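Aminotransferase, class I (Staphylococcus aureus, PDB 2O1B) probably transfers amino groups between amino acids such as aspartate and 2-oxo acids, using pyridoxal-5'-phosphate as cofactor, as a class I aminotransferase. Local coordinates at residues Pro165-Asp170 against Thr194-Thr199; Phe221-Phe226 against Gly335-Trp340; Ile362-Gly367 against Val378-Ala383. All coordinates share one frame; numbering follows the deposited sequence.

Interaction 1. Residues Pro165-Asp170 against Thr194-Thr199; sequences PHYLPD and TGSTAT
The ring of Y167 and the methyl group of T194 show how an aromatic face can join two loops. T194 CG2 stands over the middle of the ring, 3.6 Å from its centroid and 8° off the normal, a well-centred CH-pi contact. S196 comes to the same ring from another direction: its OG, anti to its own carbonyl carbon (chi1 -53°), is turned to the ring edge, near the plane and 3.3 Å from Y167 CD1. The hydroxyls of T194 and S196 are linked at 2.5 Å between OG1 and OG, and N191 also bonds T194 OG1. Two waters bridge the segments. One molecule donates to P165 O and also meets S196 OG; a second donates to both H166 O, at 2.6 Å, and T197 O. Further along, L168 CD2 rests 3.5 Å from T197 O. The far end of Y167 is held by a hydrogen bond that its OH accepts from W340 NE1. The contact thus joins the loop between strand 156-161 and helix 176-181 to the one leading into helix 200-210, whose V202 and F203 pack on L168 and A198.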
ATOM      1  N   PRO A 165       5.317  36.505  -2.276  1.00 23.13           N
ATOM      2  CA  PRO A 165       5.149  35.964  -0.939  1.00 23.40           C
ATOM      3  C   PRO A 165       4.024  34.937  -0.793  1.00 23.52           C
ATOM      4  O   PRO A 165       3.957  34.244   0.226  1.00 24.30           O
ATOM      5  CB  PRO A 165       4.807  37.204  -0.098  1.00 23.39           C
ATOM      6  CG  PRO A 165       4.859  38.371  -1.011  1.00 23.79           C
ATOM      7  CD  PRO A 165       4.715  37.843  -2.385  1.00 23.17           C
ATOM      8  N   HIS A 166       3.147  34.836  -1.786  1.00 23.33           N
ATOM      9  CA  HIS A 166       1.876  34.144  -1.569  1.00 22.91           C
ATOM     10  C   HIS A 166       1.733  32.796  -2.286  1.00 22.86           C
ATOM     11  O   HIS A 166       0.859  32.003  -1.928  1.00 22.21           O
ATOM     12  CB  HIS A 166       0.699  35.089  -1.852  1.00 22.70           C
ATOM     13  CG  HIS A 166       0.681  36.301  -0.965  1.00 21.88           C
ATOM     14  ND1 HIS A 166       0.429  36.223   0.388  1.00 23.04           N
ATOM     15  CD2 HIS A 166       0.890  37.611  -1.232  1.00 21.37           C
ATOM     16  CE1 HIS A 166       0.476  37.433   0.918  1.00 21.63           C
ATOM     17  NE2 HIS A 166       0.752  38.294  -0.045  1.00 21.62           N
ATOM     18  N   TYR A 167       2.598  32.537  -3.266  1.00 22.44           N
ATOM     19  CA  TYR A 167       2.667  31.234  -3.944  1.00 23.08           C
ATOM     20  C   TYR A 167       1.311  30.699  -4.431  1.00 23.61           C
ATOM     21  O   TYR A 167       0.953  29.537  -4.185  1.00 24.32           O
ATOM     22  CB  TYR A 167       3.367  30.195  -3.047  1.00 23.24           C
ATOM     23  CG  TYR A 167       4.832  30.470  -2.832  1.00 23.48           C
ATOM     24  CD1 TYR A 167       5.297  31.006  -1.626  1.00 22.31           C
ATOM     25  CD2 TYR A 167       5.764  30.207  -3.846  1.00 23.12           C
ATOM     26  CE1 TYR A 167       6.656  31.257  -1.428  1.00 21.47           C
ATOM     27  CE2 TYR A 167       7.114  30.451  -3.658  1.00 23.69           C
ATOM     28  CZ  TYR A 167       7.555  30.975  -2.445  1.00 22.67           C
ATOM     29  OH  TYR A 167       8.899  31.218  -2.281  1.00 22.66           O
ATOM     30  N   LEU A 168       0.553  31.557  -5.112  1.00 23.73           N
ATOM     31  CA  LEU A 168      -0.731  31.171  -5.682  1.00 23.44           C
ATOM     32  C   LEU A 168      -0.568  30.978  -7.198  1.00 23.52           C
ATOM     33  O   LEU A 168       0.286  31.629  -7.809  1.00 23.65           O
ATOM     34  CB  LEU A 168      -1.777  32.245  -5.377  1.00 23.29           C
ATOM     35  CG  LEU A 168      -2.231  32.470  -3.929  1.00 23.53           C
ATOM     36  CD1 LEU A 168      -3.354  33.517  -3.904  1.00 23.12           C
ATOM     37  CD2 LEU A 168      -2.675  31.164  -3.243  1.00 22.17           C
ATOM     38  N   PRO A 169      -1.375  30.089  -7.813  1.00 23.62           N
ATOM     39  CA  PRO A 169      -1.186  29.863  -9.244  1.00 24.06           C
ATOM     40  C   PRO A 169      -1.532  31.101 -10.052  1.00 24.70           C
ATOM     41  O   PRO A 169      -2.417  31.870  -9.663  1.00 24.04           O
ATOM     42  CB  PRO A 169      -2.189  28.746  -9.565  1.00 24.07           C
ATOM     43  CG  PRO A 169      -2.560  28.149  -8.238  1.00 24.13           C
ATOM     44  CD  PRO A 169      -2.480  29.278  -7.280  1.00 23.61           C
ATOM     45  N   ASP A 170      -0.826  31.300 -11.159  1.00 25.77           N
ATOM     46  CA  ASP A 170      -1.199  32.333 -12.108  1.00 26.62           C
ATOM     47  C   ASP A 170      -1.412  31.664 -13.453  1.00 27.07           C
ATOM     48  O   ASP A 170      -0.465  31.454 -14.226  1.00 26.55           O
ATOM     49  CB  ASP A 170      -0.142  33.436 -12.211  1.00 27.41           C
ATOM     50  CG  ASP A 170      -0.606  34.609 -13.081  1.00 28.83           C
ATOM     51  OD1 ASP A 170       0.029  35.678 -13.040  1.00 32.15           O
ATOM     52  OD2 ASP A 170      -1.614  34.476 -13.802  1.00 30.89           O
ATOM     53  N   THR A 194       6.135  25.879   1.454  1.00 22.46           N
ATOM     54  CA  THR A 194       6.075  27.344   1.619  1.00 21.97           C
ATOM     55  C   THR A 194       5.087  27.827   2.691  1.00 22.23           C
ATOM     56  O   THR A 194       5.169  28.973   3.127  1.00 22.68           O
ATOM     57  CB  THR A 194       5.746  28.067   0.299  1.00 22.20           C
ATOM     58  OG1 THR A 194       4.364  27.861  -0.013  1.00 22.05           O
ATOM     59  CG2 THR A 194       6.628  27.571  -0.851  1.00 20.76           C
ATOM     60  N   GLY A 195       4.157  26.963   3.100  1.00 22.40           N
ATOM     61  CA  GLY A 195       3.157  27.304   4.132  1.00 22.58           C
ATOM     62  C   GLY A 195       2.025  28.213   3.650  1.00 22.77           C
ATOM     63  O   GLY A 195       1.230  28.719   4.460  1.00 21.91           O
ATOM     64  N   SER A 196       1.972  28.408   2.328  1.00 22.91           N
ATOM     65  CA  SER A 196       1.002  29.266   1.669  1.00 23.53           C
ATOM     66  C   SER A 196      -0.382  28.653   1.798  1.00 24.19           C
ATOM     67  O   SER A 196      -0.520  27.433   1.778  1.00 24.48           O
ATOM     68  CB  SER A 196       1.346  29.382   0.186  1.00 23.57           C
ATOM     69  OG  SER A 196       2.702  29.782  -0.012  1.00 22.70           O
ATOM     70  N   THR A 197      -1.399  29.504   1.916  1.00 24.43           N
ATOM     71  CA  THR A 197      -2.788  29.062   2.043  1.00 24.35           C
ATOM     72  C   THR A 197      -3.625  29.528   0.844  1.00 24.83           C
ATOM     73  O   THR A 197      -3.219  30.444   0.119  1.00 24.15           O
ATOM     74  CB  THR A 197      -3.434  29.574   3.346  1.00 24.09           C
ATOM     75  OG1 THR A 197      -3.244  30.990   3.464  1.00 22.52           O
ATOM     76  CG2 THR A 197      -2.827  28.857   4.574  1.00 24.72           C
ATOM     77  N   ALA A 198      -4.776  28.885   0.639  1.00 24.78           N
ATOM     78  CA  ALA A 198      -5.695  29.278  -0.424  1.00 25.48           C
ATOM     79  C   ALA A 198      -6.949  29.906   0.155  1.00 25.92           C
ATOM     80  O   ALA A 198      -7.181  29.864   1.372  1.00 26.26           O
ATOM     81  CB  ALA A 198      -6.051  28.088  -1.290  1.00 25.15           C
ATOM     82  N   THR A 199      -7.742  30.528  -0.711  1.00 26.12           N
ATOM     83  CA  THR A 199      -9.064  30.993  -0.312  1.00 26.23           C
ATOM     84  C   THR A 199     -10.116  30.377  -1.214  1.00 26.09           C
ATOM     85  O   THR A 199      -9.796  29.809  -2.271  1.00 25.45           O
ATOM     86  CB  THR A 199      -9.199  32.524  -0.363  1.00 26.17           C
ATOM     87  OG1 THR A 199      -9.170  32.952  -1.726  1.00 27.78           O
ATOM     88  CG2 THR A 199      -8.083  33.197   0.418  1.00 26.69           C
TER
HETATM   89  O   HOH W   1       2.742  32.185   1.394  1.00 18.66           O
HETATM   90  O   HOH W   2      -0.686  32.125   0.165  1.00 18.87           O

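Interaction 2. Residues Phe221-Phe226 against Gly335-Trp340; sequences FAYGAF and GGIYVW. With PLP (pyridoxal-5'-phosphate), chain B.
Y223 and Y338 meet through their hydroxyls, and the surroundings of the pair illustrate how a tyrosine of the cofactor pocket is placed by residues distant in sequence. The two OH atoms are modelled 2.4 Å apart, as a hydrogen bond in which either could be the donor; this is shorter than expected, and the exact length is doubtful. The rings themselves are nearly perpendicular, planes at 83°, and Y338 OH lies at the edge of the Y223 ring, near its plane. K253, another residue of the cofactor pocket, also bonds Y223 OH, while Y223 CE1 comes within 3.0 Å of the cofactor's O3. G336 CA packs 3.8 Å from Y223 CG. Beside this, A222 sets its CB 3.6 Å from C2 of the pyridine ring.

I337 also belongs to the first shell, crossing Y223 at about a right angle. Its CG1, between the backbone N and the carbonyl carbon (chi1 63°), reaches 3.7 Å from Y223 CE2 and also lies over one face of the Y338 ring. The other branch turns to F226, where CG2 sits over the ring in a CH-pi contact, 4.1 Å from the centroid.

Backbone completes the framework. G336 N donates to F226 O at 3.2 Å, approaching from above the carbonyl plane, and N232 ND2 gives the same oxygen a second bond. Two overlapping type I turns, F221 to G224 and Y223 to F226, shape the opposing loop.

That loop follows strand 216-220 of the large mixed sheet, whereas G335-W340 runs into strand 338-342 of the smaller antiparallel sheet; helix 302-325 borders both, through Q308 on F226 and F312 on I337.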
ATOM      1  N   PHE A 221      -4.547  17.961   0.853  1.00 24.03           N
ATOM      2  CA  PHE A 221      -5.042  18.708   2.014  1.00 23.59           C
ATOM      3  C   PHE A 221      -4.442  18.187   3.324  1.00 23.74           C
ATOM      4  O   PHE A 221      -5.071  18.270   4.390  1.00 23.00           O
ATOM      5  CB  PHE A 221      -6.564  18.558   2.046  1.00 23.47           C
ATOM      6  CG  PHE A 221      -7.311  19.735   2.634  1.00 23.84           C
ATOM      7  CD1 PHE A 221      -6.743  20.996   2.710  1.00 25.38           C
ATOM      8  CD2 PHE A 221      -8.614  19.558   3.095  1.00 24.62           C
ATOM      9  CE1 PHE A 221      -7.459  22.069   3.245  1.00 23.90           C
ATOM     10  CE2 PHE A 221      -9.338  20.621   3.635  1.00 26.22           C
ATOM     11  CZ  PHE A 221      -8.753  21.881   3.706  1.00 24.97           C
ATOM     12  N   ALA A 222      -3.222  17.659   3.237  1.00 24.30           N
ATOM     13  CA  ALA A 222      -2.487  17.116   4.399  1.00 24.14           C
ATOM     14  C   ALA A 222      -2.442  18.047   5.603  1.00 24.76           C
ATOM     15  O   ALA A 222      -2.466  17.580   6.759  1.00 25.00           O
ATOM     16  CB  ALA A 222      -1.079  16.741   3.988  1.00 24.58           C
ATOM     17  N   TYR A 223      -2.372  19.357   5.341  1.00 25.00           N
ATOM     18  CA  TYR A 223      -2.301  20.358   6.410  1.00 24.99           C
ATOM     19  C   TYR A 223      -3.588  21.138   6.611  1.00 24.31           C
ATOM     20  O   TYR A 223      -3.570  22.242   7.145  1.00 24.57           O
ATOM     21  CB  TYR A 223      -1.100  21.287   6.211  1.00 25.42           C
ATOM     22  CG  TYR A 223       0.201  20.569   6.479  1.00 26.17           C
ATOM     23  CD1 TYR A 223       1.058  20.231   5.436  1.00 25.90           C
ATOM     24  CD2 TYR A 223       0.546  20.181   7.778  1.00 26.61           C
ATOM     25  CE1 TYR A 223       2.246  19.551   5.684  1.00 27.12           C
ATOM     26  CE2 TYR A 223       1.728  19.507   8.035  1.00 26.89           C
ATOM     27  CZ  TYR A 223       2.569  19.194   6.987  1.00 26.08           C
ATOM     28  OH  TYR A 223       3.744  18.520   7.246  1.00 27.90           O
ATOM     29  N   GLY A 224      -4.699  20.542   6.188  1.00 23.67           N
ATOM     30  CA  GLY A 224      -6.021  21.121   6.355  1.00 23.17           C
ATOM     31  C   GLY A 224      -6.321  21.651   7.743  1.00 22.87           C
ATOM     32  O   GLY A 224      -6.935  22.717   7.871  1.00 23.18           O
ATOM     33  N   ALA A 225      -5.854  20.944   8.772  1.00 23.03           N
ATOM     34  CA  ALA A 225      -6.121  21.307  10.183  1.00 23.27           C
ATOM     35  C   ALA A 225      -5.374  22.558  10.663  1.00 23.33           C
ATOM     36  O   ALA A 225      -5.776  23.198  11.646  1.00 23.77           O
ATOM     37  CB  ALA A 225      -5.770  20.136  11.089  1.00 23.29           C
ATOM     38  N   PHE A 226      -4.276  22.880   9.978  1.00 23.61           N
ATOM     39  CA  PHE A 226      -3.334  23.907  10.407  1.00 23.17           C
ATOM     40  C   PHE A 226      -3.551  25.179   9.560  1.00 23.70           C
ATOM     41  O   PHE A 226      -2.960  25.347   8.494  1.00 22.52           O
ATOM     42  CB  PHE A 226      -1.892  23.354  10.306  1.00 24.08           C
ATOM     43  CG  PHE A 226      -1.678  22.045  11.072  1.00 23.74           C
ATOM     44  CD1 PHE A 226      -1.161  22.052  12.365  1.00 24.66           C
ATOM     45  CD2 PHE A 226      -2.015  20.810  10.496  1.00 24.74           C
ATOM     46  CE1 PHE A 226      -0.974  20.855  13.070  1.00 23.32           C
ATOM     47  CE2 PHE A 226      -1.841  19.621  11.191  1.00 22.95           C
ATOM     48  CZ  PHE A 226      -1.319  19.646  12.494  1.00 24.26           C
ATOM     49  N   GLY A 335      -0.087  28.592   7.151  1.00 24.18           N
ATOM     50  CA  GLY A 335      -0.556  27.297   7.627  1.00 24.61           C
ATOM     51  C   GLY A 335       0.539  26.245   7.553  1.00 25.01           C
ATOM     52  O   GLY A 335       1.680  26.538   7.165  1.00 24.99           O
ATOM     53  N   GLY A 336       0.201  25.016   7.934  1.00 25.12           N
ATOM     54  CA  GLY A 336       1.185  23.939   7.963  1.00 25.24           C
ATOM     55  C   GLY A 336       2.036  24.015   9.211  1.00 25.94           C
ATOM     56  O   GLY A 336       1.658  24.655  10.184  1.00 25.95           O
ATOM     57  N   ILE A 337       3.193  23.364   9.184  1.00 25.92           N
ATOM     58  CA  ILE A 337       4.022  23.246  10.376  1.00 26.22           C
ATOM     59  C   ILE A 337       5.469  23.757  10.165  1.00 25.88           C
ATOM     60  O   ILE A 337       6.341  23.482  10.981  1.00 25.54           O
ATOM     61  CB  ILE A 337       4.023  21.779  10.910  1.00 26.65           C
ATOM     62  CG1 ILE A 337       4.633  20.818   9.881  1.00 26.33           C
ATOM     63  CG2 ILE A 337       2.585  21.334  11.315  1.00 26.83           C
ATOM     64  CD1 ILE A 337       4.896  19.437  10.420  1.00 27.02           C
ATOM     65  N   TYR A 338       5.704  24.503   9.081  1.00 25.80           N
ATOM     66  CA  TYR A 338       7.062  24.942   8.719  1.00 25.59           C
ATOM     67  C   TYR A 338       7.225  26.459   8.586  1.00 25.53           C
ATOM     68  O   TYR A 338       6.238  27.196   8.447  1.00 25.86           O
ATOM     69  CB  TYR A 338       7.516  24.293   7.403  1.00 25.64           C
ATOM     70  CG  TYR A 338       7.124  22.847   7.213  1.00 26.09           C
ATOM     71  CD1 TYR A 338       7.921  21.813   7.709  1.00 25.76           C
ATOM     72  CD2 TYR A 338       5.967  22.509   6.510  1.00 26.55           C
ATOM     73  CE1 TYR A 338       7.567  20.474   7.525  1.00 25.71           C
ATOM     74  CE2 TYR A 338       5.606  21.176   6.322  1.00 26.35           C
ATOM     75  CZ  TYR A 338       6.414  20.165   6.827  1.00 26.52           C
ATOM     76  OH  TYR A 338       6.059  18.842   6.639  1.00 27.99           O
ATOM     77  N   VAL A 339       8.478  26.922   8.622  1.00 25.09           N
ATOM     78  CA  VAL A 339       8.813  28.251   8.092  1.00 24.44           C
ATOM     79  C   VAL A 339       9.778  28.110   6.897  1.00 23.67           C
ATOM     80  O   VAL A 339      10.698  27.298   6.927  1.00 23.85           O
ATOM     81  CB  VAL A 339       9.327  29.226   9.194  1.00 25.13           C
ATOM     82  CG1 VAL A 339       9.608  30.629   8.625  1.00 25.10           C
ATOM     83  CG2 VAL A 339       8.306  29.340  10.326  1.00 23.94           C
ATOM     84  N   TRP A 340       9.510  28.877   5.843  1.00 22.59           N
ATOM     85  CA  TRP A 340      10.253  28.857   4.573  1.00 22.10           C
ATOM     86  C   TRP A 340      11.230  30.021   4.673  1.00 22.15           C
ATOM     87  O   TRP A 340      10.822  31.185   4.632  1.00 21.54           O
ATOM     88  CB  TRP A 340       9.233  29.033   3.432  1.00 21.13           C
ATOM     89  CG  TRP A 340       9.652  28.916   1.979  1.00 20.61           C
ATOM     90  CD1 TRP A 340       9.382  29.818   0.989  1.00 19.77           C
ATOM     91  CD2 TRP A 340      10.321  27.817   1.340  1.00 19.52           C
ATOM     92  NE1 TRP A 340       9.853  29.368  -0.220  1.00 18.72           N
ATOM     93  CE2 TRP A 340      10.427  28.136  -0.037  1.00 20.87           C
ATOM     94  CE3 TRP A 340      10.827  26.589   1.791  1.00 19.06           C
ATOM     95  CZ2 TRP A 340      11.055  27.291  -0.955  1.00 19.86           C
ATOM     96  CZ3 TRP A 340      11.453  25.740   0.871  1.00 19.53           C
ATOM     97  CH2 TRP A 340      11.563  26.095  -0.483  1.00 19.33           C
TER
HETATM   98  N1  PLP B 400       1.266  15.594   1.218  1.00 16.80           N
HETATM   99  C2  PLP B 400       1.869  16.582   1.974  1.00 18.21           C
HETATM  100  C2A PLP B 400       1.836  18.004   1.486  1.00 17.70           C
HETATM  101  C3  PLP B 400       2.459  16.230   3.190  1.00 17.69           C
HETATM  102  O3  PLP B 400       3.063  17.170   3.974  1.00 20.28           O
HETATM  103  C4  PLP B 400       2.445  14.896   3.620  1.00 18.49           C
HETATM  104  C4A PLP B 400       2.566  14.645   5.094  1.00 17.73           C
HETATM  105  C5  PLP B 400       1.847  13.906   2.836  1.00 18.05           C
HETATM  106  C6  PLP B 400       1.257  14.268   1.625  1.00 18.26           C
HETATM  107  C5A PLP B 400       1.841  12.445   3.265  1.00 19.43           C
HETATM  108  O4P PLP B 400       0.929  12.187   4.316  1.00 21.63           O
HETATM  109  P   PLP B 400       0.636  10.675   4.804  1.00 20.36           P
HETATM  110  O1P PLP B 400       1.287  10.454   6.160  1.00 18.00           O
HETATM  111  O2P PLP B 400       1.216   9.750   3.768  1.00 18.93           O
HETATM  112  O3P PLP B 400      -0.854  10.526   4.919  1.00 19.72           O

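Interaction 3. Residues Ile362-Gly367 against Val378-Ala383; sequences ILVAPG and VRISLA
A365 and R379 form an antiparallel hydrogen-bonded pair, in which each backbone uses both its N-H and its carbonyl. R379 N donates to A365 O at 2.6 Å, almost straight at 174°, and A365 N returns a bond to R379 O at 3.1 Å; both donors lie in the carbonyl plane. A365 O also receives a CA-H...O contact from V378 CA. On the face of the sheet that A365 and R379 share, the arginine bends at chi3 (69°), bringing NE 3.8 Å from A365 CB. Its charged end is held by other parts of the chain: NH1 bonds N192 OD1, and NH2 makes a weak bond to A53 O. Lying about 6 Å from the cofactor, this side chain is consistent with the arginine that binds the substrate carboxylate in class I aminotransferases. V364 CG2 meets V378 CB at 3.8 Å, and V364 CG1 lies alongside I380 CG1. At the end of the strand, S381 OG accepts from A383 N in an ST turn and also bonds V54 O. Strands 365-366 and 377-381 make a beta hairpin here; the longer strand pairs on its other side with strand 338-342, while helix 349-360 packs on V364 and P366, and helix 302-325 on I380.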
ATOM      1  N   ILE A 362      21.986  22.110  13.226  1.00 25.18           N
ATOM      2  CA  ILE A 362      20.574  22.233  12.868  1.00 25.19           C
ATOM      3  C   ILE A 362      20.333  21.522  11.544  1.00 25.38           C
ATOM      4  O   ILE A 362      20.909  21.887  10.517  1.00 24.96           O
ATOM      5  CB  ILE A 362      20.119  23.716  12.751  1.00 24.97           C
ATOM      6  CG1 ILE A 362      20.207  24.421  14.100  1.00 24.68           C
ATOM      7  CG2 ILE A 362      18.694  23.804  12.210  1.00 25.62           C
ATOM      8  CD1 ILE A 362      19.924  25.908  14.034  1.00 25.49           C
ATOM      9  N   LEU A 363      19.490  20.494  11.571  1.00 25.63           N
ATOM     10  CA  LEU A 363      19.116  19.825  10.334  1.00 26.27           C
ATOM     11  C   LEU A 363      17.892  20.521   9.757  1.00 25.70           C
ATOM     12  O   LEU A 363      16.883  20.677  10.440  1.00 25.31           O
ATOM     13  CB  LEU A 363      18.808  18.345  10.563  1.00 26.46           C
ATOM     14  CG  LEU A 363      19.294  17.290   9.554  1.00 27.91           C
ATOM     15  CD1 LEU A 363      18.255  16.158   9.459  1.00 27.95           C
ATOM     16  CD2 LEU A 363      19.610  17.843   8.167  1.00 27.31           C
ATOM     17  N   VAL A 364      17.995  20.966   8.510  1.00 25.37           N
ATOM     18  CA  VAL A 364      16.846  21.563   7.846  1.00 25.42           C
ATOM     19  C   VAL A 364      16.594  20.818   6.556  1.00 25.66           C
ATOM     20  O   VAL A 364      17.431  20.025   6.111  1.00 25.72           O
ATOM     21  CB  VAL A 364      17.028  23.091   7.554  1.00 25.14           C
ATOM     22  CG1 VAL A 364      17.200  23.883   8.850  1.00 24.98           C
ATOM     23  CG2 VAL A 364      18.183  23.345   6.571  1.00 24.57           C
ATOM     24  N   ALA A 365      15.443  21.079   5.957  1.00 25.62           N
ATOM     25  CA  ALA A 365      15.154  20.565   4.641  1.00 26.06           C
ATOM     26  C   ALA A 365      15.529  21.610   3.594  1.00 26.12           C
ATOM     27  O   ALA A 365      14.980  22.713   3.590  1.00 26.36           O
ATOM     28  CB  ALA A 365      13.690  20.183   4.528  1.00 25.84           C
ATOM     29  N   PRO A 366      16.466  21.261   2.702  1.00 26.17           N
ATOM     30  CA  PRO A 366      16.837  22.143   1.609  1.00 26.54           C
ATOM     31  C   PRO A 366      15.665  22.346   0.657  1.00 26.68           C
ATOM     32  O   PRO A 366      14.896  21.421   0.409  1.00 26.35           O
ATOM     33  CB  PRO A 366      17.969  21.379   0.905  1.00 26.76           C
ATOM     34  CG  PRO A 366      17.756  19.949   1.267  1.00 25.96           C
ATOM     35  CD  PRO A 366      17.238  20.002   2.678  1.00 26.36           C
ATOM     36  N   GLY A 367      15.541  23.552   0.123  1.00 26.80           N
ATOM     37  CA  GLY A 367      14.475  23.852  -0.816  1.00 26.86           C
ATOM     38  C   GLY A 367      14.561  23.103  -2.131  1.00 26.82           C
ATOM     39  O   GLY A 367      13.550  22.958  -2.821  1.00 26.61           O
ATOM     40  N   VAL A 378      15.301  27.262   2.622  1.00 22.51           N
ATOM     41  CA  VAL A 378      15.279  26.033   3.384  1.00 22.96           C
ATOM     42  C   VAL A 378      13.963  25.955   4.152  1.00 23.68           C
ATOM     43  O   VAL A 378      13.376  26.988   4.493  1.00 23.06           O
ATOM     44  CB  VAL A 378      16.501  25.907   4.332  1.00 22.85           C
ATOM     45  CG1 VAL A 378      17.802  25.837   3.519  1.00 21.90           C
ATOM     46  CG2 VAL A 378      16.543  27.064   5.337  1.00 22.31           C
ATOM     47  N   ARG A 379      13.505  24.727   4.396  1.00 24.55           N
ATOM     48  CA  ARG A 379      12.283  24.481   5.149  1.00 26.09           C
ATOM     49  C   ARG A 379      12.622  24.099   6.587  1.00 27.30           C
ATOM     50  O   ARG A 379      13.478  23.241   6.841  1.00 27.65           O
ATOM     51  CB  ARG A 379      11.481  23.362   4.478  1.00 26.03           C
ATOM     52  CG  ARG A 379      10.026  23.254   4.925  1.00 26.15           C
ATOM     53  CD  ARG A 379       9.426  21.920   4.464  1.00 25.33           C
ATOM     54  NE  ARG A 379      10.018  20.792   5.186  1.00 27.15           N
ATOM     55  CZ  ARG A 379       9.712  19.507   4.991  1.00 28.90           C
ATOM     56  NH1 ARG A 379       8.792  19.149   4.095  1.00 28.77           N
ATOM     57  NH2 ARG A 379      10.317  18.572   5.711  1.00 27.47           N
ATOM     58  N   ILE A 380      11.944  24.741   7.522  1.00 28.57           N
ATOM     59  CA  ILE A 380      12.253  24.605   8.939  1.00 30.37           C
ATOM     60  C   ILE A 380      11.006  24.123   9.657  1.00 31.46           C
ATOM     61  O   ILE A 380       9.975  24.801   9.648  1.00 32.05           O
ATOM     62  CB  ILE A 380      12.744  25.946   9.521  1.00 30.32           C
ATOM     63  CG1 ILE A 380      14.163  26.250   9.000  1.00 30.53           C
ATOM     64  CG2 ILE A 380      12.684  25.941  11.048  1.00 30.43           C
ATOM     65  CD1 ILE A 380      14.697  27.610   9.391  1.00 30.83           C
ATOM     66  N   SER A 381      11.094  22.938  10.250  1.00 32.59           N
ATOM     67  CA  SER A 381       9.952  22.342  10.943  1.00 33.55           C
ATOM     68  C   SER A 381       9.819  22.854  12.367  1.00 34.39           C
ATOM     69  O   SER A 381      10.777  22.821  13.141  1.00 34.03           O
ATOM     70  CB  SER A 381      10.074  20.828  10.968  1.00 33.57           C
ATOM     71  OG  SER A 381       9.019  20.251  11.728  1.00 34.01           O
ATOM     72  N   LEU A 382       8.619  23.311  12.705  1.00 35.44           N
ATOM     73  CA  LEU A 382       8.327  23.782  14.053  1.00 36.88           C
ATOM     74  C   LEU A 382       7.796  22.636  14.926  1.00 37.37           C
ATOM     75  O   LEU A 382       7.303  22.857  16.025  1.00 37.50           O
ATOM     76  CB  LEU A 382       7.329  24.943  14.002  1.00 36.94           C
ATOM     77  CG  LEU A 382       7.747  26.203  13.231  1.00 37.72           C
ATOM     78  CD1 LEU A 382       6.517  26.962  12.747  1.00 38.64           C
ATOM     79  CD2 LEU A 382       8.648  27.097  14.066  1.00 36.78           C
ATOM     80  N   ALA A 383       7.916  21.413  14.418  1.00 38.51           N
ATOM     81  CA  ALA A 383       7.361  20.236  15.069  1.00 39.69           C
ATOM     82  C   ALA A 383       8.352  19.601  16.042  1.00 40.54           C
ATOM     83  O   ALA A 383       8.742  18.439  15.893  1.00 40.69           O
ATOM     84  CB  ALA A 383       6.917  19.245  14.029  1.00 39.71           C
TER

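The three interactions follow one another along the chain, each closing before the next opens, yet they form a continuous path through the fold. Interactions 1 and 2, centres about 12 Å apart, are stitched by a backbone bond from G335 to G195. Interactions 2 and 3, about 14 Å apart, share the antiparallel sheet through strands 338-342 and 377-381, with backbone hydrogen bonds from V339 N to I380 O and from L382 N to I337 O. Interactions 1 and 3 do not touch; their centres are about 19 Å apart. Interaction 2, which holds the cofactor-pocket residues A222 and Y223, touches both of the others and so links the loops flanking the large mixed sheet to the small sheet.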